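Local atomic coordinates of endoglucanase (Clostridium thermocellum, PDB entry 2YIK), a protein that probably hydrolyses beta-1,4-glucosidic bonds of cellulose as a family 9 glycoside hydrolase whose dockerin module is of the kind that attaches enzymes to the cellulosome. Residues G271-S276 and H316-V321; I219-A224 and Q279-W284; P214-I219 and N258-V263. All blocks are in the same frame, centred on the assembly; numbering follows the deposited sequence.

Contact 1. Residues G271-S276 and H316-V321; sequences GYYGSS and HCWNDV
The ring of Y273 stands edge-on over the indole of W318, its CD1 above the middle of the tryptophan face and 3.4 Å from W318 CE2. With the planes at 78° and the ring centroids 4.8 Å apart, this is a T-shaped (edge-to-face) pair in which the C-H edge of the tyrosine meets the pi cloud of the tryptophan. The opposite face of the same indole lies against N319 CB, so W318 is sandwiched between its own neighbour and the facing loop. Its chi1 of 69° places CG between the backbone N and the carbonyl carbon, which swings the six-membered ring out toward Y273 and brings G274 O to the rim, 3.5 Å from W318 CH2. Both loops belong to the (alpha/alpha)6 barrel of family 9: the loop with 271-276 leads to helix 279-293, and the one with 316-321 leads to helix 322-336. Y273 sits about 11 Å, side chain to side chain, from H451, predicted to be an active-site residue, and its hydroxyl is hydrogen-bonded to D116.

Beyond the ring pair, the amide of N319 grips S276 at two points. S276 N donates to N319 OD1 at 3.0 Å, nearly straight and in the carbonyl plane on a lone pair. In return N319 ND2 donates to S276 OG at 2.8 Å, a more bent bond whose acceptor is tilted 26° from the amide plane. Held by both ends, the amide has its rotation fixed. N319 OD1 takes a second proton from a water, 2.7 Å away, which also donates to S275 OG and is itself a calcium ligand. S275 OG in turn hydrogen-bonds D217, at the start of helix 216-233, while D320 forms a salt bridge with K277, just before helix 279-293.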
ATOM      1  N   GLY A 271     -16.506  -1.369 -10.003  1.00 31.72           N
ATOM      2  CA  GLY A 271     -15.691  -2.388 -10.566  1.00 29.82           C
ATOM      3  C   GLY A 271     -14.215  -2.077 -10.535  1.00 30.01           C
ATOM      4  O   GLY A 271     -13.397  -2.828 -11.085  1.00 29.70           O
ATOM      5  N   TYR A 272     -13.850  -0.988  -9.873  1.00 27.68           N
ATOM      6  CA  TYR A 272     -12.465  -0.547  -9.827  1.00 28.12           C
ATOM      7  C   TYR A 272     -11.583  -1.357  -8.893  1.00 27.88           C
ATOM      8  O   TYR A 272     -10.440  -1.675  -9.229  1.00 27.51           O
ATOM      9  CB  TYR A 272     -12.443   0.942  -9.471  1.00 28.21           C
ATOM     10  CG  TYR A 272     -13.314   1.755 -10.400  1.00 30.84           C
ATOM     11  CD1 TYR A 272     -12.927   1.985 -11.720  1.00 31.80           C
ATOM     12  CD2 TYR A 272     -14.569   2.216  -9.993  1.00 31.40           C
ATOM     13  CE1 TYR A 272     -13.763   2.642 -12.618  1.00 32.19           C
ATOM     14  CE2 TYR A 272     -15.416   2.875 -10.883  1.00 32.82           C
ATOM     15  CZ  TYR A 272     -15.005   3.081 -12.198  1.00 32.81           C
ATOM     16  OH  TYR A 272     -15.836   3.708 -13.101  1.00 32.09           O
ATOM     17  N   TYR A 273     -12.117  -1.690  -7.723  1.00 25.54           N
ATOM     18  CA  TYR A 273     -11.389  -2.486  -6.746  1.00 25.62           C
ATOM     19  C   TYR A 273     -12.313  -3.515  -6.107  1.00 25.61           C
ATOM     20  O   TYR A 273     -12.843  -3.308  -5.015  1.00 26.40           O
ATOM     21  CB  TYR A 273     -10.748  -1.584  -5.681  1.00 24.75           C
ATOM     22  CG  TYR A 273      -9.512  -0.880  -6.195  1.00 23.42           C
ATOM     23  CD1 TYR A 273      -8.287  -1.549  -6.284  1.00 23.32           C
ATOM     24  CD2 TYR A 273      -9.584   0.426  -6.675  1.00 22.62           C
ATOM     25  CE1 TYR A 273      -7.166  -0.935  -6.851  1.00 23.39           C
ATOM     26  CE2 TYR A 273      -8.474   1.047  -7.246  1.00 24.74           C
ATOM     27  CZ  TYR A 273      -7.268   0.360  -7.331  1.00 24.39           C
ATOM     28  OH  TYR A 273      -6.183   0.975  -7.913  1.00 27.04           O
ATOM     29  N   GLY A 274     -12.511  -4.618  -6.828  1.00 25.62           N
ATOM     30  CA  GLY A 274     -13.355  -5.703  -6.362  1.00 25.44           C
ATOM     31  C   GLY A 274     -12.583  -6.551  -5.374  1.00 25.49           C
ATOM     32  O   GLY A 274     -11.597  -7.192  -5.729  1.00 26.15           O
ATOM     33  N   SER A 275     -13.043  -6.567  -4.131  1.00 25.41           N
ATOM     34  CA  SER A 275     -12.374  -7.307  -3.060  1.00 24.91           C
ATOM     35  C   SER A 275     -12.772  -8.774  -2.959  1.00 25.97           C
ATOM     36  O   SER A 275     -13.952  -9.093  -2.845  1.00 26.37           O
ATOM     37  CB  SER A 275     -12.644  -6.612  -1.719  1.00 22.62           C
ATOM     38  OG  SER A 275     -11.983  -7.264  -0.651  1.00 20.73           O
ATOM     39  N   SER A 276     -11.780  -9.661  -2.982  1.00 26.42           N
ATOM     40  CA  SER A 276     -12.032 -11.099  -2.889  1.00 27.69           C
ATOM     41  C   SER A 276     -12.410 -11.542  -1.478  1.00 27.12           C
ATOM     42  O   SER A 276     -13.376 -12.277  -1.298  1.00 26.30           O
ATOM     43  CB  SER A 276     -10.804 -11.885  -3.337  1.00 27.06           C
ATOM     44  OG  SER A 276     -10.491 -11.574  -4.679  1.00 32.23           O
ATOM     45  N   HIS A 316       1.968 -10.778  -2.688  1.00 23.06           N
ATOM     46  CA  HIS A 316       1.421  -9.693  -1.895  1.00 22.12           C
ATOM     47  C   HIS A 316       0.839  -8.590  -2.808  1.00 21.36           C
ATOM     48  O   HIS A 316       1.538  -8.108  -3.687  1.00 20.51           O
ATOM     49  CB  HIS A 316       2.551  -9.176  -0.985  1.00 22.42           C
ATOM     50  CG  HIS A 316       2.123  -8.179   0.034  1.00 23.14           C
ATOM     51  ND1 HIS A 316       1.488  -8.513   1.208  1.00 23.34           N
ATOM     52  CD2 HIS A 316       2.311  -6.822   0.093  1.00 22.18           C
ATOM     53  CE1 HIS A 316       1.308  -7.433   1.949  1.00 23.65           C
ATOM     54  NE2 HIS A 316       1.804  -6.400   1.284  1.00 23.24           N
ATOM     55  N   CYS A 317      -0.421  -8.192  -2.612  1.00 20.93           N
ATOM     56  CA  CYS A 317      -1.035  -7.130  -3.431  1.00 22.11           C
ATOM     57  C   CYS A 317      -2.292  -6.597  -2.745  1.00 22.52           C
ATOM     58  O   CYS A 317      -2.791  -7.222  -1.811  1.00 23.84           O
ATOM     59  CB  CYS A 317      -1.396  -7.649  -4.826  1.00 22.42           C
ATOM     60  SG  CYS A 317      -2.589  -8.995  -4.823  1.00 23.05           S
ATOM     61  N   TRP A 318      -2.823  -5.469  -3.211  1.00 22.04           N
ATOM     62  CA  TRP A 318      -4.005  -4.895  -2.570  1.00 23.22           C
ATOM     63  C   TRP A 318      -5.167  -5.864  -2.373  1.00 23.93           C
ATOM     64  O   TRP A 318      -5.920  -5.732  -1.416  1.00 22.79           O
ATOM     65  CB  TRP A 318      -4.505  -3.648  -3.323  1.00 22.91           C
ATOM     66  CG  TRP A 318      -5.097  -3.904  -4.685  1.00 24.48           C
ATOM     67  CD1 TRP A 318      -4.485  -3.728  -5.887  1.00 21.21           C
ATOM     68  CD2 TRP A 318      -6.438  -4.360  -4.971  1.00 23.92           C
ATOM     69  NE1 TRP A 318      -5.345  -4.063  -6.908  1.00 23.18           N
ATOM     70  CE2 TRP A 318      -6.520  -4.477  -6.383  1.00 25.07           C
ATOM     71  CE3 TRP A 318      -7.518  -4.743  -4.181  1.00 25.76           C
ATOM     72  CZ2 TRP A 318      -7.714  -4.886  -7.011  1.00 23.08           C
ATOM     73  CZ3 TRP A 318      -8.693  -5.154  -4.814  1.00 25.01           C
ATOM     74  CH2 TRP A 318      -8.767  -5.252  -6.217  1.00 25.12           C
ATOM     75  N   ASN A 319      -5.311  -6.840  -3.261  1.00 24.10           N
ATOM     76  CA  ASN A 319      -6.413  -7.794  -3.148  1.00 23.46           C
ATOM     77  C   ASN A 319      -6.032  -9.118  -2.474  1.00 23.31           C
ATOM     78  O   ASN A 319      -6.828 -10.059  -2.434  1.00 22.58           O
ATOM     79  CB  ASN A 319      -7.012  -8.054  -4.538  1.00 25.72           C
ATOM     80  CG  ASN A 319      -8.390  -8.689  -4.474  1.00 28.51           C
ATOM     81  OD1 ASN A 319      -9.200  -8.359  -3.603  1.00 27.33           O
ATOM     82  ND2 ASN A 319      -8.671  -9.590  -5.411  1.00 27.06           N
ATOM     83  N   ASP A 320      -4.817  -9.190  -1.941  1.00 22.12           N
ATOM     84  CA  ASP A 320      -4.367 -10.403  -1.261  1.00 22.93           C
ATOM     85  C   ASP A 320      -3.082 -10.165  -0.480  1.00 22.50           C
ATOM     86  O   ASP A 320      -1.997 -10.104  -1.051  1.00 22.80           O
ATOM     87  CB  ASP A 320      -4.129 -11.531  -2.262  1.00 24.68           C
ATOM     88  CG  ASP A 320      -3.877 -12.865  -1.581  1.00 26.90           C
ATOM     89  OD1 ASP A 320      -3.255 -12.888  -0.496  1.00 28.05           O
ATOM     90  OD2 ASP A 320      -4.292 -13.896  -2.138  1.00 30.56           O
ATOM     91  N   VAL A 321      -3.208 -10.047   0.833  1.00 22.63           N
ATOM     92  CA  VAL A 321      -2.049  -9.809   1.674  1.00 20.58           C
ATOM     93  C   VAL A 321      -1.669 -11.028   2.517  1.00 22.02           C
ATOM     94  O   VAL A 321      -1.050 -10.898   3.573  1.00 23.75           O
ATOM     95  CB  VAL A 321      -2.283  -8.572   2.585  1.00 21.58           C
ATOM     96  CG1 VAL A 321      -2.445  -7.324   1.717  1.00 18.68           C
ATOM     97  CG2 VAL A 321      -3.522  -8.786   3.480  1.00 18.13           C
TER
HETATM   98  O   HOH W   1      -9.692  -8.337  -0.987  1.00 19.26           O

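Contact 2. Residues I219-A224 and Q279-W284; sequences ISATAA and QDDYCW. With CA (calcium ion), chain C.
S220 sets its CB against the carbonyl and CB of D281, 3.4 Å from D281 O, so that only small groups separate the two backbones here. Small residues on helix 216-233 make this possible: S220, A221 and A224 let the segment axes approach to 7.7 Å. S220 OG, hydrogen-bonded to T216 O one turn back, also lies at the ring edge of Y282, 3.5 Å from Y282 CD1. At the other end A224 CB presses obliquely on the pyrrole part of W284, 3.2 Å from W284 CD1; with CG anti to the backbone N (chi1 170°), the indole reaches across to the alanine.

Beside this close seam direct packing gives way to water and metal. A single water spans A221 O and W284 NE1, meeting the indole in its plane at the edge. The carboxylate end of D281 serves calcium: D281 OD2 binds the ion at 2.6 Å, while D281 OD1 accepts a proton from one of the two waters on it. D280 contributes both its carboxylate oxygens and K277 its backbone carbonyl, completing the ligands. The segments run in roughly the same direction, 26° apart, with the ion at the N-terminal end of helix 279-293; such like-directed neighbouring helices are consistent with one layer of the (alpha/alpha)6 barrel of family 9.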
ATOM      1  N   ILE A 219     -11.552  -2.118   6.823  1.00 23.73           N
ATOM      2  CA  ILE A 219     -11.329  -1.746   8.222  1.00 24.29           C
ATOM      3  C   ILE A 219     -10.018  -2.378   8.708  1.00 23.56           C
ATOM      4  O   ILE A 219      -9.182  -1.705   9.308  1.00 24.50           O
ATOM      5  CB  ILE A 219     -12.500  -2.217   9.148  1.00 24.34           C
ATOM      6  CG1 ILE A 219     -13.749  -1.343   8.964  1.00 26.88           C
ATOM      7  CG2 ILE A 219     -12.108  -2.036  10.605  1.00 21.48           C
ATOM      8  CD1 ILE A 219     -14.015  -0.954   7.559  1.00 35.89           C
ATOM      9  N   SER A 220      -9.842  -3.666   8.425  1.00 22.51           N
ATOM     10  CA  SER A 220      -8.638  -4.389   8.827  1.00 23.14           C
ATOM     11  C   SER A 220      -7.390  -3.901   8.097  1.00 22.96           C
ATOM     12  O   SER A 220      -6.333  -3.755   8.705  1.00 21.87           O
ATOM     13  CB  SER A 220      -8.810  -5.890   8.586  1.00 22.93           C
ATOM     14  OG  SER A 220      -9.855  -6.411   9.387  1.00 23.48           O
ATOM     15  N   ALA A 221      -7.514  -3.653   6.795  1.00 22.93           N
ATOM     16  CA  ALA A 221      -6.376  -3.182   6.016  1.00 23.20           C
ATOM     17  C   ALA A 221      -5.890  -1.875   6.618  1.00 23.18           C
ATOM     18  O   ALA A 221      -4.685  -1.647   6.730  1.00 23.64           O
ATOM     19  CB  ALA A 221      -6.771  -2.979   4.553  1.00 22.79           C
ATOM     20  N   THR A 222      -6.833  -1.030   7.029  1.00 23.56           N
ATOM     21  CA  THR A 222      -6.488   0.253   7.627  1.00 22.95           C
ATOM     22  C   THR A 222      -5.868   0.089   9.014  1.00 23.60           C
ATOM     23  O   THR A 222      -4.888   0.758   9.334  1.00 23.05           O
ATOM     24  CB  THR A 222      -7.717   1.187   7.733  1.00 22.51           C
ATOM     25  OG1 THR A 222      -8.312   1.340   6.439  1.00 23.67           O
ATOM     26  CG2 THR A 222      -7.294   2.569   8.244  1.00 19.36           C
ATOM     27  N   ALA A 223      -6.428  -0.797   9.833  1.00 22.00           N
ATOM     28  CA  ALA A 223      -5.885  -1.018  11.170  1.00 23.09           C
ATOM     29  C   ALA A 223      -4.441  -1.511  11.079  1.00 23.08           C
ATOM     30  O   ALA A 223      -3.602  -1.140  11.898  1.00 22.55           O
ATOM     31  CB  ALA A 223      -6.745  -2.029  11.945  1.00 22.08           C
ATOM     32  N   ALA A 224      -4.156  -2.342  10.079  1.00 21.83           N
ATOM     33  CA  ALA A 224      -2.809  -2.872   9.897  1.00 21.60           C
ATOM     34  C   ALA A 224      -1.830  -1.725   9.680  1.00 21.80           C
ATOM     35  O   ALA A 224      -0.801  -1.657  10.342  1.00 21.52           O
ATOM     36  CB  ALA A 224      -2.765  -3.837   8.711  1.00 21.90           C
ATOM     37  N   GLN A 279     -10.500 -12.081   5.213  1.00 23.24           N
ATOM     38  CA  GLN A 279      -9.657 -12.851   6.122  1.00 24.62           C
ATOM     39  C   GLN A 279      -8.162 -12.554   6.084  1.00 24.44           C
ATOM     40  O   GLN A 279      -7.507 -12.576   7.126  1.00 25.14           O
ATOM     41  CB  GLN A 279      -9.903 -14.357   5.946  1.00 25.33           C
ATOM     42  CG  GLN A 279     -11.298 -14.787   6.393  1.00 24.38           C
ATOM     43  CD  GLN A 279     -12.315 -14.774   5.269  1.00 25.46           C
ATOM     44  OE1 GLN A 279     -12.228 -13.978   4.334  1.00 25.16           O
ATOM     45  NE2 GLN A 279     -13.299 -15.659   5.363  1.00 27.76           N
ATOM     46  N   ASP A 280      -7.612 -12.272   4.906  1.00 23.03           N
ATOM     47  CA  ASP A 280      -6.188 -11.964   4.823  1.00 23.02           C
ATOM     48  C   ASP A 280      -5.890 -10.606   5.465  1.00 23.07           C
ATOM     49  O   ASP A 280      -4.923 -10.477   6.209  1.00 23.35           O
ATOM     50  CB  ASP A 280      -5.719 -11.976   3.371  1.00 23.10           C
ATOM     51  CG  ASP A 280      -6.535 -11.067   2.501  1.00 23.67           C
ATOM     52  OD1 ASP A 280      -7.777 -11.132   2.599  1.00 23.14           O
ATOM     53  OD2 ASP A 280      -5.941 -10.303   1.713  1.00 24.29           O
ATOM     54  N   ASP A 281      -6.713  -9.596   5.183  1.00 24.03           N
ATOM     55  CA  ASP A 281      -6.505  -8.270   5.771  1.00 24.04           C
ATOM     56  C   ASP A 281      -6.672  -8.340   7.292  1.00 23.14           C
ATOM     57  O   ASP A 281      -5.944  -7.685   8.042  1.00 21.23           O
ATOM     58  CB  ASP A 281      -7.521  -7.265   5.232  1.00 24.56           C
ATOM     59  CG  ASP A 281      -7.567  -7.225   3.715  1.00 26.34           C
ATOM     60  OD1 ASP A 281      -6.615  -6.731   3.081  1.00 22.50           O
ATOM     61  OD2 ASP A 281      -8.583  -7.690   3.171  1.00 25.47           O
ATOM     62  N   TYR A 282      -7.653  -9.125   7.730  1.00 22.08           N
ATOM     63  CA  TYR A 282      -7.935  -9.297   9.150  1.00 21.92           C
ATOM     64  C   TYR A 282      -6.706  -9.898   9.840  1.00 23.12           C
ATOM     65  O   TYR A 282      -6.253  -9.391  10.865  1.00 23.15           O
ATOM     66  CB  TYR A 282      -9.152 -10.215   9.325  1.00 22.22           C
ATOM     67  CG  TYR A 282      -9.699 -10.283  10.734  1.00 24.18           C
ATOM     68  CD1 TYR A 282     -10.515  -9.269  11.243  1.00 24.35           C
ATOM     69  CD2 TYR A 282      -9.388 -11.360  11.567  1.00 25.00           C
ATOM     70  CE1 TYR A 282     -11.009  -9.328  12.549  1.00 25.37           C
ATOM     71  CE2 TYR A 282      -9.873 -11.430  12.870  1.00 24.69           C
ATOM     72  CZ  TYR A 282     -10.681 -10.412  13.357  1.00 25.56           C
ATOM     73  OH  TYR A 282     -11.140 -10.474  14.652  1.00 25.76           O
ATOM     74  N   CYS A 283      -6.161 -10.967   9.260  1.00 22.11           N
ATOM     75  CA  CYS A 283      -4.985 -11.631   9.823  1.00 23.56           C
ATOM     76  C   CYS A 283      -3.736 -10.748   9.771  1.00 23.11           C
ATOM     77  O   CYS A 283      -2.918 -10.769  10.687  1.00 23.74           O
ATOM     78  CB  CYS A 283      -4.730 -12.960   9.101  1.00 23.18           C
ATOM     79  SG  CYS A 283      -5.999 -14.202   9.457  1.00 26.27           S
ATOM     80  N   TRP A 284      -3.615  -9.975   8.696  1.00 22.12           N
ATOM     81  CA  TRP A 284      -2.514  -9.033   8.480  1.00 21.36           C
ATOM     82  C   TRP A 284      -2.515  -8.001   9.628  1.00 20.51           C
ATOM     83  O   TRP A 284      -1.484  -7.748  10.243  1.00 21.42           O
ATOM     84  CB  TRP A 284      -2.733  -8.377   7.105  1.00 19.49           C
ATOM     85  CG  TRP A 284      -1.898  -7.184   6.685  1.00 18.57           C
ATOM     86  CD1 TRP A 284      -2.384  -5.964   6.316  1.00 19.37           C
ATOM     87  CD2 TRP A 284      -0.492  -7.152   6.380  1.00 19.25           C
ATOM     88  NE1 TRP A 284      -1.390  -5.184   5.785  1.00 18.06           N
ATOM     89  CE2 TRP A 284      -0.217  -5.889   5.804  1.00 19.59           C
ATOM     90  CE3 TRP A 284       0.555  -8.074   6.511  1.00 19.65           C
ATOM     91  CZ2 TRP A 284       1.061  -5.514   5.378  1.00 20.54           C
ATOM     92  CZ3 TRP A 284       1.834  -7.701   6.082  1.00 19.63           C
ATOM     93  CH2 TRP A 284       2.069  -6.434   5.515  1.00 20.80           C
TER
HETATM   94 CA    CA C1333      -8.317  -9.158   1.049  1.00 30.68          CA
HETATM   95  O   HOH W   2      -3.153  -2.971   4.680  1.00 23.72           O
HETATM   96  O   HOH W   3      -6.579  -7.318   0.469  1.00 19.47           O
HETATM   97  O   HOH W   1      -9.692  -8.337  -0.987  1.00 19.26           O

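Contact 3. Residues P214-I219 and N258-V263; sequences PGTDII and NPKGVV
I218 and V263 cross at about a right angle, with the end of the isoleucine, CD1, driven against V263 CG2 at 3.4 Å, closer than carbon atoms usually pack. The same valine methyl also rests on G215, whose lack of a side chain lets the loop lie close to the helix start. Next to this pair D217 and V262 are likewise set nearly perpendicular, the carboxylate lying across the valine CB. With chi1 at 60° the acid is folded over the helix start, and from there D217 OD1 accepts a hydrogen bond from V263 N at 3.0 Å. The donor arrives on the syn side, 31° out of the carboxylate plane. D217 OD2, besides its bond to S275, takes a proton from a water that also donates to V263 O, so both oxygens of this buried acid are engaged. Its place in the first turn of helix 216-233, together with the nearby calcium, would probably favour the charged form.

Within the (alpha/alpha)6 barrel fold, this is where the loop that follows helix 238-257 packs on the start of helix 216-233.

One residue earlier T216 crosses K260 obliquely, its CG2 3.8 Å from K260 CD, while T216 OG1 accepts from G261 N at 3.1 Å. K260, bent at chi2 and chi4, curls back so that K260 NZ donates to N258 O at 2.9 Å and also to E256 O, near the end of helix 238-257. P214 completes the row by laying its ring along the P259-G261 backbone, with P214 CB 3.4 Å from P259 O. Beyond it a water joins P214 O and V262 O.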
ATOM      1  N   PRO A 214     -21.118  -4.933   6.740  1.00 27.35           N
ATOM      2  CA  PRO A 214     -19.707  -5.319   6.853  1.00 27.56           C
ATOM      3  C   PRO A 214     -18.749  -4.546   5.955  1.00 26.87           C
ATOM      4  O   PRO A 214     -19.097  -4.156   4.839  1.00 26.26           O
ATOM      5  CB  PRO A 214     -19.720  -6.814   6.514  1.00 27.74           C
ATOM      6  CG  PRO A 214     -21.110  -7.248   6.912  1.00 27.97           C
ATOM      7  CD  PRO A 214     -21.949  -6.099   6.391  1.00 27.71           C
ATOM      8  N   GLY A 215     -17.544  -4.331   6.466  1.00 25.03           N
ATOM      9  CA  GLY A 215     -16.513  -3.635   5.722  1.00 25.24           C
ATOM     10  C   GLY A 215     -15.192  -4.119   6.270  1.00 24.12           C
ATOM     11  O   GLY A 215     -14.190  -3.413   6.237  1.00 23.23           O
ATOM     12  N   THR A 216     -15.216  -5.350   6.767  1.00 23.95           N
ATOM     13  CA  THR A 216     -14.071  -6.000   7.384  1.00 23.27           C
ATOM     14  C   THR A 216     -12.741  -5.898   6.651  1.00 25.15           C
ATOM     15  O   THR A 216     -11.710  -5.644   7.272  1.00 25.05           O
ATOM     16  CB  THR A 216     -14.384  -7.478   7.623  1.00 23.76           C
ATOM     17  OG1 THR A 216     -15.743  -7.590   8.060  1.00 24.52           O
ATOM     18  CG2 THR A 216     -13.460  -8.063   8.694  1.00 21.07           C
ATOM     19  N   ASP A 217     -12.750  -6.087   5.338  1.00 25.22           N
ATOM     20  CA  ASP A 217     -11.502  -6.021   4.594  1.00 25.08           C
ATOM     21  C   ASP A 217     -10.833  -4.648   4.683  1.00 24.36           C
ATOM     22  O   ASP A 217      -9.658  -4.560   5.041  1.00 25.39           O
ATOM     23  CB  ASP A 217     -11.721  -6.443   3.131  1.00 24.29           C
ATOM     24  CG  ASP A 217     -12.725  -5.565   2.404  1.00 28.69           C
ATOM     25  OD1 ASP A 217     -13.668  -5.065   3.057  1.00 26.85           O
ATOM     26  OD2 ASP A 217     -12.576  -5.384   1.171  1.00 28.10           O
ATOM     27  N   ILE A 218     -11.570  -3.582   4.386  1.00 23.43           N
ATOM     28  CA  ILE A 218     -10.992  -2.236   4.446  1.00 23.75           C
ATOM     29  C   ILE A 218     -10.675  -1.794   5.875  1.00 22.81           C
ATOM     30  O   ILE A 218      -9.651  -1.161   6.111  1.00 21.55           O
ATOM     31  CB  ILE A 218     -11.918  -1.163   3.793  1.00 25.21           C
ATOM     32  CG1 ILE A 218     -11.954  -1.332   2.273  1.00 23.81           C
ATOM     33  CG2 ILE A 218     -11.410   0.231   4.113  1.00 23.31           C
ATOM     34  CD1 ILE A 218     -12.790  -2.479   1.832  1.00 33.93           C
ATOM     35  N   ILE A 219     -11.552  -2.118   6.823  1.00 23.73           N
ATOM     36  CA  ILE A 219     -11.329  -1.746   8.222  1.00 24.29           C
ATOM     37  C   ILE A 219     -10.018  -2.378   8.708  1.00 23.56           C
ATOM     38  O   ILE A 219      -9.182  -1.705   9.308  1.00 24.50           O
ATOM     39  CB  ILE A 219     -12.500  -2.217   9.148  1.00 24.34           C
ATOM     40  CG1 ILE A 219     -13.749  -1.343   8.964  1.00 26.88           C
ATOM     41  CG2 ILE A 219     -12.108  -2.036  10.605  1.00 21.48           C
ATOM     42  CD1 ILE A 219     -14.015  -0.954   7.559  1.00 35.89           C
ATOM     43  N   ASN A 258     -18.102  -6.768  14.746  1.00 30.41           N
ATOM     44  CA  ASN A 258     -19.217  -6.726  13.809  1.00 29.75           C
ATOM     45  C   ASN A 258     -19.224  -7.838  12.756  1.00 29.78           C
ATOM     46  O   ASN A 258     -18.205  -8.480  12.512  1.00 28.94           O
ATOM     47  CB  ASN A 258     -19.247  -5.345  13.143  1.00 30.42           C
ATOM     48  CG  ASN A 258     -19.510  -4.219  14.148  1.00 30.83           C
ATOM     49  OD1 ASN A 258     -18.735  -3.266  14.259  1.00 32.34           O
ATOM     50  ND2 ASN A 258     -20.616  -4.331  14.882  1.00 30.48           N
ATOM     51  N   PRO A 259     -20.395  -8.097  12.142  1.00 29.28           N
ATOM     52  CA  PRO A 259     -20.505  -9.141  11.115  1.00 28.63           C
ATOM     53  C   PRO A 259     -19.429  -8.995  10.038  1.00 27.55           C
ATOM     54  O   PRO A 259     -19.077  -7.888   9.631  1.00 26.15           O
ATOM     55  CB  PRO A 259     -21.921  -8.939  10.578  1.00 27.88           C
ATOM     56  CG  PRO A 259     -22.668  -8.570  11.839  1.00 28.51           C
ATOM     57  CD  PRO A 259     -21.723  -7.541  12.461  1.00 29.04           C
ATOM     58  N   LYS A 260     -18.925 -10.132   9.579  1.00 26.59           N
ATOM     59  CA  LYS A 260     -17.862 -10.186   8.587  1.00 26.76           C
ATOM     60  C   LYS A 260     -18.312 -10.089   7.127  1.00 27.71           C
ATOM     61  O   LYS A 260     -19.379 -10.578   6.756  1.00 28.92           O
ATOM     62  CB  LYS A 260     -17.072 -11.480   8.791  1.00 25.10           C
ATOM     63  CG  LYS A 260     -16.572 -11.689  10.226  1.00 26.96           C
ATOM     64  CD  LYS A 260     -15.526 -10.637  10.620  1.00 26.37           C
ATOM     65  CE  LYS A 260     -15.086 -10.778  12.075  1.00 26.04           C
ATOM     66  NZ  LYS A 260     -16.182 -10.462  13.032  1.00 24.57           N
ATOM     67  N   GLY A 261     -17.478  -9.456   6.306  1.00 26.41           N
ATOM     68  CA  GLY A 261     -17.770  -9.311   4.892  1.00 26.64           C
ATOM     69  C   GLY A 261     -16.854  -8.276   4.266  1.00 27.68           C
ATOM     70  O   GLY A 261     -16.107  -7.599   4.973  1.00 27.97           O
ATOM     71  N   VAL A 262     -16.892  -8.149   2.945  1.00 26.92           N
ATOM     72  CA  VAL A 262     -16.060  -7.156   2.278  1.00 26.01           C
ATOM     73  C   VAL A 262     -16.939  -5.995   1.833  1.00 25.28           C
ATOM     74  O   VAL A 262     -18.141  -6.155   1.644  1.00 25.10           O
ATOM     75  CB  VAL A 262     -15.331  -7.749   1.037  1.00 27.53           C
ATOM     76  CG1 VAL A 262     -14.454  -8.925   1.462  1.00 25.51           C
ATOM     77  CG2 VAL A 262     -16.345  -8.182  -0.020  1.00 26.29           C
ATOM     78  N   VAL A 263     -16.351  -4.814   1.696  1.00 24.98           N
ATOM     79  CA  VAL A 263     -17.119  -3.673   1.231  1.00 25.53           C
ATOM     80  C   VAL A 263     -17.562  -4.034  -0.194  1.00 27.81           C
ATOM     81  O   VAL A 263     -16.752  -4.475  -1.017  1.00 28.04           O
ATOM     82  CB  VAL A 263     -16.268  -2.387   1.238  1.00 25.99           C
ATOM     83  CG1 VAL A 263     -16.986  -1.274   0.488  1.00 25.65           C
ATOM     84  CG2 VAL A 263     -16.013  -1.951   2.686  1.00 25.73           C
TER
HETATM   85  O   HOH W   4     -20.432  -5.299   2.938  1.00 27.48           O
HETATM   86  O   HOH W   5     -16.497  -6.918  10.718  1.00 24.48           O
HETATM   87  O   HOH W   6     -13.905  -3.718  -0.714  1.00 25.04           O

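Followed from the N terminus, the first segment met is 214-219, at the start of helix 216-233; the chain returns along helix 238-257, and contact 3 closes the first of the three loops by setting 258-263 against that start. Contact 2 opens within the same helix, sharing I219 with contact 3, and closes at 279-284, so the two cross. Contact 1 opens at 271-276, inside the span of contact 2, and closes beyond helix 296-305, crossing it in turn, whereas contacts 3 and 1 follow in series. Together they join the starts of helices 216-233, 279-293 and 322-336 near one calcium, with V321 N reaching D280 to tie 316-321 to 279-284.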